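PDB 4AWT: SYE1 from Shewanella oneidensis, which binds FMN and, as an Old Yellow Enzyme relative, probably reduces activated carbon-carbon double bonds with electrons from NADH or NADPH. Local coordinates for residues Pro110-Gly115 with Val131-Gly136. The protein carries 1 engineered substitution. Residues are numbered along the deposited sequence; the frame is centred on the assembly and turned at random. Where two conformers were deposited one is given.
Sequences PDNIDG and VFVDNG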
ATOM      1  N   PRO A 110     -12.618   7.505 -15.437  1.00  9.51           N
ATOM      2  CA  PRO A 110     -11.914   7.864 -16.670  0.58  9.22           C
ATOM      3  C   PRO A 110     -11.112   9.143 -16.599  1.00  9.51           C
ATOM      4  O   PRO A 110     -10.059   9.260 -17.250  1.00 10.51           O
ATOM      5  CB  PRO A 110     -13.068   7.918 -17.721  0.58 11.51           C
ATOM      6  CG  PRO A 110     -13.953   6.828 -17.187  0.58 11.04           C
ATOM      7  CD  PRO A 110     -14.006   7.071 -15.703  0.58 10.23           C
ATOM      8  N   ASP A 111     -11.505  10.134 -15.936  1.00 10.72           N
ATOM      9  CA  ASP A 111     -10.845  11.406 -15.781  1.00 11.59           C
ATOM     10  C   ASP A 111      -9.442  11.201 -15.195  1.00 11.31           C
ATOM     11  O   ASP A 111      -8.594  12.047 -15.445  1.00 13.19           O
ATOM     12  CB  ASP A 111     -11.600  12.381 -14.921  1.00 13.10           C
ATOM     13  CG  ASP A 111     -12.818  12.965 -15.472  1.00 14.42           C
ATOM     14  OD1 ASP A 111     -13.171  12.679 -16.643  1.00 16.12           O
ATOM     15  OD2 ASP A 111     -13.499  13.795 -14.769  1.00 23.54           O
ATOM     16  N   ASN A 112      -9.196  10.159 -14.437  1.00  9.81           N
ATOM     17  CA  ASN A 112      -7.878   9.920 -13.882  1.00  9.67           C
ATOM     18  C   ASN A 112      -6.996   9.062 -14.724  1.00  9.24           C
ATOM     19  O   ASN A 112      -5.827   8.911 -14.403  1.00 10.64           O
ATOM     20  CB  ASN A 112      -8.051   9.286 -12.489  1.00  9.00           C
ATOM     21  CG  ASN A 112      -8.591  10.219 -11.463  1.00 10.10           C
ATOM     22  OD1 ASN A 112      -8.370  11.432 -11.558  1.00 12.77           O
ATOM     23  ND2 ASN A 112      -9.254   9.722 -10.441  1.00 10.53           N
ATOM     24  N   ILE A 113      -7.537   8.479 -15.804  1.00  9.72           N
ATOM     25  CA  ILE A 113      -6.816   7.544 -16.628  1.00  9.35           C
ATOM     26  C   ILE A 113      -6.964   7.886 -18.114  1.00 10.75           C
ATOM     27  O   ILE A 113      -7.139   7.056 -18.982  1.00 10.87           O
ATOM     28  CB  ILE A 113      -7.181   6.086 -16.328  1.00  8.86           C
ATOM     29  CG1 ILE A 113      -8.669   5.774 -16.503  1.00  8.46           C
ATOM     30  CG2 ILE A 113      -6.728   5.710 -14.900  1.00  9.14           C
ATOM     31  CD1 ILE A 113      -8.981   4.304 -16.474  1.00  9.24           C
ATOM     32  N   ASP A 114      -6.824   9.176 -18.381  1.00 12.89           N
ATOM     33  CA  ASP A 114      -6.708   9.655 -19.791  1.00 15.13           C
ATOM     34  C   ASP A 114      -7.959   9.318 -20.570  1.00 12.51           C
ATOM     35  O   ASP A 114      -7.901   9.141 -21.801  1.00 14.93           O
ATOM     36  CB  ASP A 114      -5.430   9.084 -20.465  1.00 18.18           C
ATOM     37  CG  ASP A 114      -4.095   9.482 -19.889  1.00 21.92           C
ATOM     38  OD1 ASP A 114      -4.020  10.630 -19.359  1.00 29.46           O
ATOM     39  OD2 ASP A 114      -3.093   8.705 -19.974  1.00 29.41           O
ATOM     40  N   GLY A 115      -9.102   9.259 -19.910  1.00 11.84           N
ATOM     41  CA  GLY A 115     -10.381   8.998 -20.573  1.00 12.31           C
ATOM     42  C   GLY A 115     -10.647   7.517 -20.833  1.00 10.73           C
ATOM     43  O   GLY A 115     -11.696   7.199 -21.402  1.00 12.03           O
ATOM     44  N   VAL A 131     -14.098   7.668  -5.853  1.00  9.63           N
ATOM     45  CA  VAL A 131     -12.743   8.192  -5.949  1.00  9.20           C
ATOM     46  C   VAL A 131     -12.835   9.714  -6.058  1.00  9.88           C
ATOM     47  O   VAL A 131     -13.899  10.284  -5.861  1.00 11.65           O
ATOM     48  CB  VAL A 131     -11.923   7.555  -7.075  1.00  9.34           C
ATOM     49  CG1 VAL A 131     -11.805   6.049  -6.833  1.00  9.21           C
ATOM     50  CG2 VAL A 131     -12.506   7.848  -8.420  1.00 10.12           C
ATOM     51  N   PHE A 132     -11.706  10.373  -6.333  1.00  9.72           N
ATOM     52  CA  PHE A 132     -11.779  11.799  -6.557  1.00 10.35           C
ATOM     53  C   PHE A 132     -10.917  12.130  -7.787  1.00  9.91           C
ATOM     54  O   PHE A 132      -9.934  11.457  -8.096  1.00  9.96           O
ATOM     55  CB  PHE A 132     -11.429  12.650  -5.340  1.00 10.71           C
ATOM     56  CG  PHE A 132     -10.047  12.412  -4.735  1.00  9.38           C
ATOM     57  CD1 PHE A 132      -8.916  12.968  -5.282  1.00 10.05           C
ATOM     58  CD2 PHE A 132      -9.920  11.624  -3.601  1.00 10.14           C
ATOM     59  CE1 PHE A 132      -7.659  12.762  -4.708  1.00 10.15           C
ATOM     60  CE2 PHE A 132      -8.696  11.439  -3.034  1.00 10.04           C
ATOM     61  CZ  PHE A 132      -7.557  11.997  -3.560  1.00  9.95           C
ATOM     62  N   VAL A 133     -11.318  13.213  -8.431  1.00 11.36           N
ATOM     63  CA  VAL A 133     -10.722  13.697  -9.663  1.00 11.96           C
ATOM     64  C   VAL A 133     -10.399  15.148  -9.503  1.00 13.43           C
ATOM     65  O   VAL A 133     -10.863  15.838  -8.602  1.00 15.11           O
ATOM     66  CB  VAL A 133     -11.681  13.476 -10.867  1.00 14.17           C
ATOM     67  CG1 VAL A 133     -12.034  12.014 -11.058  1.00 13.66           C
ATOM     68  CG2 VAL A 133     -12.902  14.367 -10.723  1.00 18.93           C
ATOM     69  N   ASP A 134      -9.563  15.644 -10.401  1.00 14.08           N
ATOM     70  CA  ASP A 134      -9.295  17.095 -10.545  1.00 16.35           C
ATOM     71  C   ASP A 134     -10.398  17.717 -11.354  1.00 19.61           C
ATOM     72  O   ASP A 134     -10.597  17.306 -12.517  1.00 26.03           O
ATOM     73  CB  ASP A 134      -7.943  17.204 -11.265  1.00 16.59           C
ATOM     74  CG  ASP A 134      -7.369  18.601 -11.466  1.00 18.44           C
ATOM     75  OD1 ASP A 134      -8.132  19.543 -11.254  1.00 23.09           O
ATOM     76  OD2 ASP A 134      -6.124  18.698 -11.736  1.00 19.17           O
ATOM     77  N   ASN A 135     -11.122  18.618 -10.720  1.00 22.96           N
ATOM     78  CA  ASN A 135     -12.223  19.248 -11.434  1.00 28.78           C
ATOM     79  C   ASN A 135     -11.787  20.663 -11.833  1.00 33.99           C
ATOM     80  O   ASN A 135     -12.671  21.453 -12.193  1.00 44.65           O
ATOM     81  CB  ASN A 135     -13.489  19.300 -10.607  1.00 31.98           C
ATOM     82  CG  ASN A 135     -13.218  20.000  -9.286  1.00 31.13           C
ATOM     83  OD1 ASN A 135     -12.290  20.790  -9.092  1.00 36.72           O
ATOM     84  ND2 ASN A 135     -14.116  19.685  -8.353  1.00 37.23           N
ATOM     85  N   GLY A 136     -10.508  21.021 -11.771  1.00 34.77           N
ATOM     86  CA  GLY A 136     -10.000  22.333 -12.098  1.00 35.41           C
ATOM     87  C   GLY A 136      -9.847  23.239 -10.906  1.00 39.66           C
ATOM     88  O   GLY A 136      -9.195  24.271 -10.882  1.00 49.11           O
TER
HETATM   89  O   HOH W   1     -12.825  16.213 -14.018  1.00 30.66           O
HETATM   90  O   HOH W   2      -8.812  15.151 -14.609  1.00 45.69           O
HETATM   91  O   HOH W   3      -7.919  13.915 -12.138  1.00 24.15           O
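Asn-112 reaches across to the backbone of strand 130-133, its ND2 donating to Phe-132 O at 3.0 Å in the one direct hydrogen bond between 110-115 and 131-136. The bond is nearly straight at the hydrogen, 169°, and the acceptor lies close to the amide plane of Asn-112, yet ND2 sits above the plane of the Phe-132 carbonyl. With CG anti to the carbonyl carbon (chi1 -70°), the amide is carried toward the strand, and Val-133 CG1 packs 3.7 Å from both OD1 and ND2. The same methyl meets Asp-111 CB at 3.9 Å, so Val-133 bears on two successive residues of the 3-10 turn.

Water extends the grip. One molecule donates to Asn-112 OD1 at 2.6 Å and accepts from Asp-134 N at 3.0 Å, so both ends of the amide are tied to the strand and its exit. Another donates to Asp-111 OD2 and to Asp-134 O. Beyond, Asp-134 OD1 closes an Asx turn on Gly-136 N (2.8 Å), while its OD2 accepts from Trp-70 NE1.

Strand 130-133 pairs antiparallel with 141-144 in a small hairpin outside the eight-stranded barrel; Phe-132 points away from Asn-112, touches the bound octyl glucoside and lies about 8 Å from FMN, side chain to cofactor. Cut back to an alanine, Asn-112 would have neither ND2 for Phe-132 O nor OD1 for the water on Asp-134 N, and the turn would probably be held less firmly against the strand. The chemistry implies a polar seam: an amide and ordered waters, with Val-133 as the main apolar partner, join the loop after strand 96-102 to the hairpin.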